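Local coordinates for Lmo0547 protein (PDB 4R9N) that probably acts as a SorC-family transcriptional regulator that binds DNA and a sugar effector, the deposited fragment being its putative sugar-binding domain, at residues 115-120 with 203-208. Sequence-based numbering, arbitrary orientation.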
loop_
_atom_site.group_PDB
_atom_site.type_symbol
_atom_site.label_atom_id
_atom_site.label_comp_id
_atom_site.label_asym_id
_atom_site.label_seq_id
_atom_site.Cartn_x
_atom_site.Cartn_y
_atom_site.Cartn_z
ATOM N N TYR A 115 -6.465 -6.241 -16.086
ATOM C CA TYR A 115 -5.882 -6.875 -17.262
ATOM C C TYR A 115 -4.729 -6.011 -17.918
ATOM O O TYR A 115 -4.916 -5.512 -19.068
ATOM C CB TYR A 115 -7.062 -7.200 -18.237
ATOM C CG TYR A 115 -8.055 -8.308 -17.729
ATOM C CD1 TYR A 115 -7.600 -9.565 -17.365
ATOM C CD2 TYR A 115 -9.416 -8.095 -17.645
ATOM C CE1 TYR A 115 -8.460 -10.561 -16.906
ATOM C CE2 TYR A 115 -10.299 -9.096 -17.175
ATOM C CZ TYR A 115 -9.811 -10.327 -16.797
ATOM O OH TYR A 115 -10.636 -11.349 -16.316
ATOM N N ALA A 116 -3.583 -5.800 -17.221
ATOM C CA ALA A 116 -2.530 -4.854 -17.718
ATOM C C ALA A 116 -1.272 -4.932 -16.880
ATOM O O ALA A 116 -1.346 -5.337 -15.708
ATOM C CB ALA A 116 -3.067 -3.428 -17.723
ATOM N N PRO A 117 -0.114 -4.566 -17.449
ATOM C CA PRO A 117 1.126 -4.477 -16.640
ATOM C C PRO A 117 1.131 -3.251 -15.702
ATOM O O PRO A 117 0.442 -2.273 -15.985
ATOM C CB PRO A 117 2.240 -4.287 -17.693
ATOM C CG PRO A 117 1.599 -4.320 -18.993
ATOM C CD PRO A 117 0.127 -4.103 -18.838
ATOM N N ALA A 118 1.905 -3.270 -14.613
ATOM C CA ALA A 118 2.003 -2.088 -13.778
ATOM C C ALA A 118 2.692 -0.898 -14.432
ATOM O O ALA A 118 2.329 0.264 -14.186
ATOM C CB ALA A 118 2.773 -2.436 -12.501
ATOM N N LEU A 119 3.777 -1.189 -15.166
ATOM C CA LEU A 119 4.681 -0.136 -15.659
ATOM C C LEU A 119 4.840 -0.424 -17.120
ATOM O O LEU A 119 5.312 -1.509 -17.461
ATOM C CB LEU A 119 6.058 -0.159 -14.953
ATOM C CG LEU A 119 7.135 0.836 -15.481
ATOM C CD1 LEU A 119 6.624 2.243 -15.419
ATOM C CD2 LEU A 119 8.432 0.738 -14.702
ATOM N N VAL A 120 4.407 0.518 -17.964
ATOM C CA VAL A 120 4.562 0.433 -19.400
ATOM C C VAL A 120 5.358 1.666 -19.840
ATOM O O VAL A 120 4.838 2.773 -19.902
ATOM C CB VAL A 120 3.173 0.383 -20.012
ATOM C CG1 VAL A 120 3.211 0.255 -21.510
ATOM C CG2 VAL A 120 2.416 -0.821 -19.418
ATOM N N HIS A 203 3.931 6.497 -16.319
ATOM C CA HIS A 203 3.836 5.255 -17.057
ATOM C C HIS A 203 3.267 4.085 -16.226
ATOM O O HIS A 203 3.268 2.936 -16.635
ATOM C CB HIS A 203 5.194 4.936 -17.697
ATOM C CG HIS A 203 5.537 5.863 -18.840
ATOM N ND1 HIS A 203 5.939 7.176 -18.646
ATOM C CD2 HIS A 203 5.476 5.694 -20.172
ATOM C CE1 HIS A 203 6.125 7.764 -19.823
ATOM N NE2 HIS A 203 5.895 6.873 -20.763
ATOM N N VAL A 204 2.731 4.380 -15.042
ATOM C CA VAL A 204 2.202 3.348 -14.182
ATOM C C VAL A 204 0.685 3.202 -14.432
ATOM O O VAL A 204 -0.037 4.207 -14.483
ATOM C CB VAL A 204 2.487 3.715 -12.704
ATOM C CG1 VAL A 204 1.712 2.795 -11.757
ATOM C CG2 VAL A 204 3.971 3.575 -12.399
ATOM N N ILE A 205 0.213 1.965 -14.546
ATOM C CA ILE A 205 -1.212 1.705 -14.645
ATOM C C ILE A 205 -1.685 1.329 -13.252
ATOM O O ILE A 205 -1.483 0.229 -12.799
ATOM C CB ILE A 205 -1.521 0.598 -15.675
ATOM C CG1 ILE A 205 -0.970 1.041 -17.071
ATOM C CG2 ILE A 205 -3.037 0.365 -15.732
ATOM C CD1 ILE A 205 -1.231 0.113 -18.200
ATOM N N GLY A 206 -2.352 2.267 -12.586
ATOM C CA GLY A 206 -2.911 2.049 -11.279
ATOM C C GLY A 206 -3.305 3.414 -10.717
ATOM O O GLY A 206 -3.074 4.462 -11.336
ATOM N N LEU A 207 -3.853 3.378 -9.514
ATOM C CA LEU A 207 -4.326 4.556 -8.817
ATOM C C LEU A 207 -3.205 5.502 -8.489
ATOM O O LEU A 207 -2.151 5.062 -7.997
ATOM C CB LEU A 207 -4.940 4.057 -7.503
ATOM C CG LEU A 207 -5.937 4.843 -6.714
ATOM C CD1 LEU A 207 -7.319 4.471 -7.200
ATOM C CD2 LEU A 207 -5.850 4.471 -5.241
ATOM N N SER A 208 -3.402 6.801 -8.724
ATOM C CA SER A 208 -2.456 7.857 -8.409
ATOM C C SER A 208 -2.540 8.289 -6.950
ATOM O O SER A 208 -3.499 7.947 -6.219
ATOM C CB SER A 208 -2.734 9.066 -9.308
ATOM O OG SER A 208 -3.940 9.669 -8.825
#
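Ile205 sets out toward 115-120, and its side chain runs across the backbone there. Its CB packs 3.5 Å from Pro117 O. CG1 then passes the same oxygen. CG1 is anti to the Ile205 carbonyl carbon (chi1 -59°), and the chain runs on extended to CD1. That methyl ends among three groups: Ala116 CB and Val120 CG2, each 4.0 Å from Ile205 CD1, and Pro117 O. Lys126 of helix 123-131 also touches Ile205.

The backbones form an isolated antiparallel bridge, with Leu119 and Val204 as the non-hydrogen-bonded pair. Ile205 N donates to Ala118 O at 2.7 Å, and Val120 N donates to His203 O at 3.0 Å. In this Rossmann-like domain, the bridge ties the loop after edge strand 110-111 to the loop between helices 199-202 and 209-213.

Leu119 CD1 lies 3.6 Å from His203 O, and it also packs on His203 CB and Val204 CG2. The His203 ring turns an edge to Val120 O, which lies in the ring plane, 3.0 Å from His203 CD2. Both ring nitrogens are hydrogen-bonded, NE2 to Thr123 OG1 and ND1 to Glu199 O, which fixes the rotation of the buried imidazole.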